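Local structure of importin subunit beta-1 (Saccharomyces cerevisiae, 5OWU) at residues D796-G807 with F840-A851; L135-T143 with S155-C163. The protein carries proteins into the nucleus through the nuclear pore by pairing with importin alpha, which recognises the classical nuclear localization signal of the cargo. All blocks are in the same frame, centred on the assembly; numbering follows the deposited sequence.

Both contacts join helices of the HEAT-repeat superhelix, one within a repeat and one between repeats, on opposite sides of the chain's centre, with their own centres about 54 Å apart. Contact 2 pairs the two helices of HEAT 4 and is buried, with methionine and leucine side chains meeting between axes that lie 10.2 Å apart and a single hydrogen bond at one end. Contact 1 links HEAT 18 to HEAT 19 and is only partly buried. Its helices run nearly side by side with axes 8.0 Å apart; small residues permit that closeness, and a charged and hydroxyl-rich cluster closes the end where the helix of HEAT 19 begins. No helix is shared between them.

Contact 1 of 2, residues D796-G807 with F840-A851; sequences DATSRAAVGLIG and FSQATKDTARWA
Phe840 and Ser841 bring the chain onto Asp796 just before the helix of HEAT 19 that packs along a helix of HEAT 18, an inter-repeat contact of the superhelix in which the two axes run at 21° to each other. Phe840 presents its ring edge to the Asp796 carboxylate, CD1 lying 3.4 Å from OD1. Ser841, the N-cap residue, gives its backbone N to Asp796 OD1 and its OG to the syn lone pair of Asp796 OD2 (2.7 Å), while OG also accepts a weak capping bond from Thr844 N. Thr844 OG1 then donates to Asp796 OD1 at 2.6 Å, from the face of the carboxylate opposite to Ser841 N. Three bonds from the second helix's start thus fix the rotation of this carboxylate, and the helix N-terminus probably stabilises its charge. Arg800, bent at chi3 (61°), returns its NH1 to the same place: it donates to Thr844 OG1 (3.1 Å) and forms a salt bridge with Asp796 OD2. One turn on, Thr847 sends OG1 back to Ala843 O; chi1 of -53° sets OG1 beside the backbone N and turns CG2 to the far side from that N, where it presses on Gly804 CA at a tight 3.4 Å. Val803 spreads its methyls over the next positions, CG1 against Thr847 and CG2 against Ala848 and Ala851. Trp850 lays its indole beside Gly807 and hydrogen-bonds through NE1 to Asp808. At Ala851 the backbones come closest, its CA 3.9 Å from Gly807 CA, and its CB sits 3.5 Å from Val803 CG2.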
loop_
_atom_site.group_PDB
_atom_site.type_symbol
_atom_site.label_atom_id
_atom_site.label_comp_id
_atom_site.label_asym_id
_atom_site.label_seq_id
_atom_site.Cartn_x
_atom_site.Cartn_y
_atom_site.Cartn_z
ATOM N N ASP A 796 -4.832 -8.839 16.110
ATOM C CA ASP A 796 -5.322 -9.170 17.444
ATOM C C ASP A 796 -6.830 -8.951 17.566
ATOM O O ASP A 796 -7.551 -9.811 18.086
ATOM C CB ASP A 796 -4.570 -8.334 18.483
ATOM C CG ASP A 796 -4.905 -8.730 19.902
ATOM O OD1 ASP A 796 -4.749 -9.921 20.242
ATOM O OD2 ASP A 796 -5.334 -7.855 20.677
ATOM N N ALA A 797 -7.324 -7.796 17.105
ATOM C CA ALA A 797 -8.742 -7.473 17.267
ATOM C C ALA A 797 -9.622 -8.390 16.426
ATOM O O ALA A 797 -10.710 -8.793 16.864
ATOM C CB ALA A 797 -9.004 -6.011 16.897
ATOM N N THR A 798 -9.172 -8.721 15.212
ATOM C CA THR A 798 -9.930 -9.627 14.354
ATOM C C THR A 798 -10.069 -10.999 15.000
ATOM O O THR A 798 -11.170 -11.559 15.072
ATOM C CB THR A 798 -9.253 -9.737 12.987
ATOM O OG1 THR A 798 -9.155 -8.433 12.396
ATOM C CG2 THR A 798 -10.038 -10.667 12.050
ATOM N N SER A 799 -8.959 -11.558 15.486
ATOM C CA SER A 799 -9.025 -12.870 16.119
ATOM C C SER A 799 -9.834 -12.824 17.406
ATOM O O SER A 799 -10.566 -13.772 17.718
ATOM C CB SER A 799 -7.616 -13.402 16.388
ATOM O OG SER A 799 -7.166 -14.168 15.286
ATOM N N ARG A 800 -9.715 -11.737 18.173
ATOM C CA ARG A 800 -10.516 -11.619 19.386
ATOM C C ARG A 800 -12.001 -11.639 19.056
ATOM O O ARG A 800 -12.786 -12.337 19.713
ATOM C CB ARG A 800 -10.164 -10.340 20.148
ATOM C CG ARG A 800 -10.947 -10.198 21.452
ATOM C CD ARG A 800 -10.393 -9.113 22.361
ATOM N NE ARG A 800 -10.434 -7.784 21.749
ATOM C CZ ARG A 800 -9.371 -7.052 21.421
ATOM N NH1 ARG A 800 -8.140 -7.493 21.643
ATOM N NH2 ARG A 800 -9.541 -5.857 20.870
ATOM N N ALA A 801 -12.405 -10.894 18.027
ATOM C CA ALA A 801 -13.819 -10.878 17.668
ATOM C C ALA A 801 -14.279 -12.237 17.142
ATOM O O ALA A 801 -15.363 -12.709 17.499
ATOM C CB ALA A 801 -14.084 -9.778 16.645
ATOM N N ALA A 802 -13.469 -12.890 16.304
ATOM C CA ALA A 802 -13.894 -14.154 15.698
ATOM C C ALA A 802 -14.006 -15.270 16.736
ATOM O O ALA A 802 -15.008 -16.005 16.782
ATOM C CB ALA A 802 -12.919 -14.549 14.590
ATOM N N VAL A 803 -12.976 -15.433 17.566
ATOM C CA VAL A 803 -13.051 -16.461 18.598
ATOM C C VAL A 803 -14.159 -16.108 19.594
ATOM O O VAL A 803 -14.859 -16.997 20.118
ATOM C CB VAL A 803 -11.660 -16.632 19.250
ATOM C CG1 VAL A 803 -11.360 -15.520 20.235
ATOM C CG2 VAL A 803 -11.536 -17.986 19.909
ATOM N N GLY A 804 -14.380 -14.810 19.821
ATOM C CA GLY A 804 -15.531 -14.390 20.606
ATOM C C GLY A 804 -16.848 -14.862 20.014
ATOM O O GLY A 804 -17.736 -15.319 20.736
ATOM N N LEU A 805 -16.996 -14.752 18.690
ATOM C CA LEU A 805 -18.183 -15.284 18.031
ATOM C C LEU A 805 -18.336 -16.772 18.296
ATOM O O LEU A 805 -19.448 -17.257 18.550
ATOM C CB LEU A 805 -18.117 -15.039 16.523
ATOM C CG LEU A 805 -18.516 -13.664 16.000
ATOM C CD1 LEU A 805 -18.154 -13.563 14.528
ATOM C CD2 LEU A 805 -20.007 -13.418 16.210
ATOM N N ILE A 806 -17.232 -17.523 18.217
ATOM C CA ILE A 806 -17.318 -18.962 18.482
ATOM C C ILE A 806 -17.939 -19.194 19.856
ATOM O O ILE A 806 -18.889 -19.983 20.019
ATOM C CB ILE A 806 -15.930 -19.617 18.361
ATOM C CG1 ILE A 806 -15.379 -19.434 16.942
ATOM C CG2 ILE A 806 -16.012 -21.104 18.701
ATOM C CD1 ILE A 806 -13.954 -19.966 16.743
ATOM N N GLY A 807 -17.448 -18.459 20.855
ATOM C CA GLY A 807 -17.934 -18.657 22.214
ATOM C C GLY A 807 -19.377 -18.220 22.411
ATOM O O GLY A 807 -20.194 -18.971 22.954
ATOM N N PHE A 840 -0.693 -11.955 20.650
ATOM C CA PHE A 840 -2.071 -11.616 20.965
ATOM C C PHE A 840 -2.157 -11.051 22.376
ATOM O O PHE A 840 -1.492 -11.534 23.297
ATOM C CB PHE A 840 -2.971 -12.847 20.846
ATOM C CG PHE A 840 -3.128 -13.352 19.443
ATOM C CD1 PHE A 840 -3.416 -12.480 18.407
ATOM C CD2 PHE A 840 -2.977 -14.699 19.157
ATOM C CE1 PHE A 840 -3.560 -12.940 17.113
ATOM C CE2 PHE A 840 -3.116 -15.166 17.863
ATOM C CZ PHE A 840 -3.408 -14.284 16.839
ATOM N N SER A 841 -2.982 -10.022 22.542
ATOM C CA SER A 841 -3.161 -9.408 23.844
ATOM C C SER A 841 -3.794 -10.401 24.815
ATOM O O SER A 841 -4.209 -11.502 24.447
ATOM C CB SER A 841 -4.032 -8.160 23.728
ATOM O OG SER A 841 -5.346 -8.503 23.323
ATOM N N GLN A 842 -3.877 -9.988 26.081
ATOM C CA GLN A 842 -4.463 -10.851 27.095
ATOM C C GLN A 842 -5.981 -10.875 27.008
ATOM O O GLN A 842 -6.598 -11.874 27.386
ATOM C CB GLN A 842 -4.029 -10.407 28.493
ATOM C CG GLN A 842 -4.114 -11.514 29.537
ATOM C CD GLN A 842 -3.086 -12.611 29.310
ATOM O OE1 GLN A 842 -2.003 -12.362 28.780
ATOM N NE2 GLN A 842 -3.424 -13.833 29.707
ATOM N N ALA A 843 -6.603 -9.796 26.529
ATOM C CA ALA A 843 -8.044 -9.829 26.305
ATOM C C ALA A 843 -8.395 -10.864 25.244
ATOM O O ALA A 843 -9.362 -11.622 25.397
ATOM C CB ALA A 843 -8.550 -8.444 25.899
ATOM N N THR A 844 -7.605 -10.919 24.169
ATOM C CA THR A 844 -7.806 -11.934 23.139
ATOM C C THR A 844 -7.667 -13.338 23.712
ATOM O O THR A 844 -8.463 -14.229 23.393
ATOM C CB THR A 844 -6.806 -11.717 22.004
ATOM O OG1 THR A 844 -7.023 -10.429 21.420
ATOM C CG2 THR A 844 -6.946 -12.783 20.923
ATOM N N LYS A 845 -6.666 -13.559 24.563
ATOM C CA LYS A 845 -6.463 -14.893 25.119
ATOM C C LYS A 845 -7.573 -15.254 26.096
ATOM O O LYS A 845 -7.988 -16.417 26.169
ATOM C CB LYS A 845 -5.087 -14.973 25.783
ATOM C CG LYS A 845 -3.941 -14.717 24.807
ATOM C CD LYS A 845 -2.598 -14.563 25.508
ATOM C CE LYS A 845 -1.711 -15.769 25.265
ATOM N NZ LYS A 845 -0.352 -15.593 25.842
ATOM N N ASP A 846 -8.077 -14.272 26.845
ATOM C CA ASP A 846 -9.235 -14.507 27.700
ATOM C C ASP A 846 -10.442 -14.923 26.868
ATOM O O ASP A 846 -11.141 -15.894 27.196
ATOM C CB ASP A 846 -9.557 -13.246 28.510
ATOM C CG ASP A 846 -8.406 -12.806 29.404
ATOM O OD1 ASP A 846 -7.589 -13.665 29.806
ATOM O OD2 ASP A 846 -8.326 -11.597 29.710
ATOM N N THR A 847 -10.705 -14.191 25.784
ATOM C CA THR A 847 -11.808 -14.553 24.900
ATOM C C THR A 847 -11.619 -15.960 24.347
ATOM O O THR A 847 -12.576 -16.736 24.269
ATOM C CB THR A 847 -11.927 -13.539 23.762
ATOM O OG1 THR A 847 -12.009 -12.210 24.302
ATOM C CG2 THR A 847 -13.175 -13.810 22.924
ATOM N N ALA A 848 -10.385 -16.312 23.969
ATOM C CA ALA A 848 -10.120 -17.658 23.466
ATOM C C ALA A 848 -10.390 -18.707 24.537
ATOM O O ALA A 848 -10.857 -19.809 24.231
ATOM C CB ALA A 848 -8.680 -17.765 22.967
ATOM N N ARG A 849 -10.095 -18.387 25.798
ATOM C CA ARG A 849 -10.424 -19.301 26.888
ATOM C C ARG A 849 -11.930 -19.508 26.979
ATOM O O ARG A 849 -12.407 -20.647 27.044
ATOM C CB ARG A 849 -9.863 -18.763 28.207
ATOM C CG ARG A 849 -10.324 -19.493 29.471
ATOM C CD ARG A 849 -9.799 -20.919 29.547
ATOM N NE ARG A 849 -9.741 -21.393 30.930
ATOM C CZ ARG A 849 -9.230 -22.561 31.309
ATOM N NH1 ARG A 849 -8.725 -23.398 30.412
ATOM N NH2 ARG A 849 -9.221 -22.894 32.594
ATOM N N TRP A 850 -12.697 -18.412 26.982
ATOM C CA TRP A 850 -14.155 -18.520 26.965
ATOM C C TRP A 850 -14.621 -19.411 25.815
ATOM O O TRP A 850 -15.444 -20.322 26.001
ATOM C CB TRP A 850 -14.758 -17.115 26.878
ATOM C CG TRP A 850 -16.181 -17.026 26.381
ATOM C CD1 TRP A 850 -16.595 -16.513 25.182
ATOM C CD2 TRP A 850 -17.368 -17.436 27.072
ATOM N NE1 TRP A 850 -17.965 -16.588 25.081
ATOM C CE2 TRP A 850 -18.465 -17.149 26.226
ATOM C CE3 TRP A 850 -17.615 -18.020 28.319
ATOM C CZ2 TRP A 850 -19.783 -17.430 26.588
ATOM C CZ3 TRP A 850 -18.925 -18.297 28.676
ATOM C CH2 TRP A 850 -19.991 -18.003 27.813
ATOM N N ALA A 851 -14.069 -19.186 24.621
ATOM C CA ALA A 851 -14.446 -19.981 23.456
ATOM C C ALA A 851 -14.108 -21.453 23.648
ATOM O O ALA A 851 -14.852 -22.331 23.198
ATOM C CB ALA A 851 -13.747 -19.443 22.210
#

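Contact 2 of 2, residues L135-T143 with S155-C163; sequences LMKIMVDNT and SLLALGYMC
This is the hydrophobic core contact inside HEAT 4, where residues 135-142 and 155-163 of its two helices run at 134° to each other. Methionines supply much of the interface. Met139 enters from the first helix with its chain bent at chi2 (-67°) and chi3, which lays SD 3.9 Å from Ser155 CB and also near Ala158. Its CG meets Leu159 CD2 at 4.0 Å as the two side chains pass alongside, each pointing toward the other's backbone. The same Leu159 methyl touches Met136 CE, so it meets two methionines one turn apart on the first helix. Farther along, Met136 and Met162 meet tip to tip, CE of the first 3.6 Å from SD of the second, and Leu135 CD2 reaches the Met162 methyl from the same helix as Met136. Helices 109-126 and 177-188 of the flanking repeats cover this pair: Leu135 rests on Ala123 and Met136 on Ile180. At the other end, where the first helix stops, Thr143 turns CG2 onto Leu156 CD2 (3.9 Å), and its OG1 is bonded to Gln186 and to Ala183 O. Polar chemistry across the contact is confined to Ser155 OG, which is also bonded to Val151 O and accepts from Asn142 ND2 at 3.0 Å, nearly in the plane of the amide, with an N-H...O angle of 155°.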
loop_
_atom_site.group_PDB
_atom_site.type_symbol
_atom_site.label_atom_id
_atom_site.label_comp_id
_atom_site.label_asym_id
_atom_site.label_seq_id
_atom_site.Cartn_x
_atom_site.Cartn_y
_atom_site.Cartn_z
ATOM N N LEU A 135 3.881 -18.520 -33.202
ATOM C CA LEU A 135 4.265 -17.227 -32.650
ATOM C C LEU A 135 5.665 -17.267 -32.060
ATOM O O LEU A 135 6.481 -16.381 -32.325
ATOM C CB LEU A 135 3.266 -16.770 -31.585
ATOM C CG LEU A 135 3.658 -15.444 -30.910
ATOM C CD1 LEU A 135 3.744 -14.321 -31.912
ATOM C CD2 LEU A 135 2.681 -15.073 -29.810
ATOM N N MET A 136 5.952 -18.267 -31.225
ATOM C CA MET A 136 7.228 -18.270 -30.517
ATOM C C MET A 136 8.391 -18.531 -31.461
ATOM O O MET A 136 9.490 -18.005 -31.248
ATOM C CB MET A 136 7.194 -19.301 -29.392
ATOM C CG MET A 136 6.455 -18.816 -28.161
ATOM S SD MET A 136 7.103 -17.244 -27.567
ATOM C CE MET A 136 5.665 -16.206 -27.682
ATOM N N LYS A 137 8.173 -19.322 -32.512
ATOM C CA LYS A 137 9.177 -19.438 -33.560
ATOM C C LYS A 137 9.408 -18.090 -34.231
ATOM O O LYS A 137 10.556 -17.706 -34.499
ATOM C CB LYS A 137 8.734 -20.492 -34.574
ATOM C CG LYS A 137 9.838 -21.011 -35.484
ATOM C CD LYS A 137 9.839 -20.303 -36.826
ATOM C CE LYS A 137 10.685 -21.051 -37.847
ATOM N NZ LYS A 137 12.099 -21.169 -37.425
ATOM N N ILE A 138 8.332 -17.336 -34.480
ATOM C CA ILE A 138 8.494 -16.013 -35.082
ATOM C C ILE A 138 9.266 -15.090 -34.141
ATOM O O ILE A 138 10.113 -14.306 -34.581
ATOM C CB ILE A 138 7.126 -15.412 -35.469
ATOM C CG1 ILE A 138 6.512 -16.182 -36.642
ATOM C CG2 ILE A 138 7.275 -13.944 -35.848
ATOM C CD1 ILE A 138 5.078 -15.761 -37.024
ATOM N N MET A 139 8.982 -15.157 -32.838
ATOM C CA MET A 139 9.658 -14.278 -31.890
ATOM C C MET A 139 11.140 -14.620 -31.799
ATOM O O MET A 139 11.988 -13.724 -31.819
ATOM C CB MET A 139 9.005 -14.372 -30.507
ATOM C CG MET A 139 7.553 -13.844 -30.416
ATOM S SD MET A 139 7.342 -12.066 -30.656
ATOM C CE MET A 139 6.898 -12.015 -32.389
ATOM N N VAL A 140 11.472 -15.912 -31.713
ATOM C CA VAL A 140 12.875 -16.312 -31.646
ATOM C C VAL A 140 13.605 -15.866 -32.904
ATOM O O VAL A 140 14.709 -15.312 -32.837
ATOM C CB VAL A 140 12.992 -17.829 -31.424
ATOM C CG1 VAL A 140 14.449 -18.308 -31.602
ATOM C CG2 VAL A 140 12.484 -18.184 -30.042
ATOM N N ASP A 141 13.002 -16.093 -34.075
ATOM C CA ASP A 141 13.648 -15.650 -35.306
ATOM C C ASP A 141 13.759 -14.129 -35.368
ATOM O O ASP A 141 14.749 -13.606 -35.889
ATOM C CB ASP A 141 12.895 -16.185 -36.527
ATOM C CG ASP A 141 13.003 -17.690 -36.666
ATOM O OD1 ASP A 141 13.944 -18.282 -36.095
ATOM O OD2 ASP A 141 12.148 -18.280 -37.356
ATOM N N ASN A 142 12.782 -13.409 -34.810
ATOM C CA ASN A 142 12.717 -11.951 -34.928
ATOM C C ASN A 142 13.763 -11.225 -34.088
ATOM O O ASN A 142 14.093 -10.076 -34.396
ATOM C CB ASN A 142 11.330 -11.446 -34.517
ATOM C CG ASN A 142 10.336 -11.483 -35.653
ATOM O OD1 ASN A 142 10.596 -12.079 -36.690
ATOM N ND2 ASN A 142 9.193 -10.833 -35.465
ATOM N N THR A 143 14.259 -11.835 -33.019
ATOM C CA THR A 143 15.341 -11.229 -32.255
ATOM C C THR A 143 16.691 -11.834 -32.612
ATOM O O THR A 143 17.678 -11.581 -31.913
ATOM C CB THR A 143 15.072 -11.347 -30.753
ATOM O OG1 THR A 143 15.119 -12.714 -30.341
ATOM C CG2 THR A 143 13.704 -10.765 -30.416
ATOM N N SER A 155 9.308 -6.926 -31.285
ATOM C CA SER A 155 9.047 -8.272 -30.796
ATOM C C SER A 155 9.346 -8.382 -29.307
ATOM O O SER A 155 8.599 -9.037 -28.569
ATOM C CB SER A 155 9.857 -9.283 -31.607
ATOM O OG SER A 155 9.519 -9.174 -32.982
ATOM N N LEU A 156 10.423 -7.730 -28.842
ATOM C CA LEU A 156 10.726 -7.728 -27.414
ATOM C C LEU A 156 9.635 -7.017 -26.616
ATOM O O LEU A 156 9.263 -7.468 -25.525
ATOM C CB LEU A 156 12.091 -7.082 -27.165
ATOM C CG LEU A 156 13.277 -7.887 -27.715
ATOM C CD1 LEU A 156 14.549 -7.069 -27.751
ATOM C CD2 LEU A 156 13.489 -9.137 -26.885
ATOM N N LEU A 157 9.108 -5.909 -27.140
ATOM C CA LEU A 157 7.949 -5.279 -26.513
ATOM C C LEU A 157 6.795 -6.262 -26.391
ATOM O O LEU A 157 6.174 -6.381 -25.327
ATOM C CB LEU A 157 7.495 -4.059 -27.316
ATOM C CG LEU A 157 8.421 -2.847 -27.348
ATOM C CD1 LEU A 157 7.731 -1.723 -28.094
ATOM C CD2 LEU A 157 8.815 -2.406 -25.945
ATOM N N ALA A 158 6.483 -6.965 -27.482
ATOM C CA ALA A 158 5.382 -7.923 -27.444
ATOM C C ALA A 158 5.607 -8.986 -26.374
ATOM O O ALA A 158 4.677 -9.347 -25.647
ATOM C CB ALA A 158 5.199 -8.569 -28.817
ATOM N N LEU A 159 6.837 -9.497 -26.255
ATOM C CA LEU A 159 7.110 -10.500 -25.228
ATOM C C LEU A 159 6.927 -9.916 -23.826
ATOM O O LEU A 159 6.333 -10.556 -22.940
ATOM C CB LEU A 159 8.521 -11.057 -25.420
ATOM C CG LEU A 159 8.672 -11.883 -26.706
ATOM C CD1 LEU A 159 10.116 -11.963 -27.125
ATOM C CD2 LEU A 159 8.095 -13.279 -26.510
ATOM N N GLY A 160 7.400 -8.688 -23.619
ATOM C CA GLY A 160 7.153 -8.022 -22.349
ATOM C C GLY A 160 5.675 -7.924 -22.029
ATOM O O GLY A 160 5.239 -8.304 -20.942
ATOM N N TYR A 161 4.884 -7.416 -22.980
ATOM C CA TYR A 161 3.446 -7.260 -22.764
ATOM C C TYR A 161 2.788 -8.598 -22.494
ATOM O O TYR A 161 1.875 -8.700 -21.675
ATOM C CB TYR A 161 2.803 -6.603 -23.983
ATOM C CG TYR A 161 3.049 -5.117 -24.112
ATOM C CD1 TYR A 161 2.725 -4.243 -23.080
ATOM C CD2 TYR A 161 3.566 -4.582 -25.283
ATOM C CE1 TYR A 161 2.933 -2.881 -23.205
ATOM C CE2 TYR A 161 3.776 -3.223 -25.417
ATOM C CZ TYR A 161 3.456 -2.379 -24.378
ATOM O OH TYR A 161 3.676 -1.032 -24.517
ATOM N N MET A 162 3.216 -9.629 -23.207
ATOM C CA MET A 162 2.743 -10.986 -22.962
ATOM C C MET A 162 2.891 -11.367 -21.497
ATOM O O MET A 162 1.953 -11.870 -20.864
ATOM C CB MET A 162 3.559 -11.931 -23.831
ATOM C CG MET A 162 2.846 -13.091 -24.406
ATOM S SD MET A 162 4.037 -13.911 -25.488
ATOM C CE MET A 162 4.189 -12.746 -26.829
ATOM N N CYS A 163 4.086 -11.166 -20.949
ATOM C CA CYS A 163 4.326 -11.586 -19.572
ATOM C C CYS A 163 3.611 -10.678 -18.580
ATOM O O CYS A 163 3.005 -11.156 -17.615
ATOM C CB CYS A 163 5.830 -11.621 -19.317
ATOM S SG CYS A 163 6.626 -12.854 -20.357
#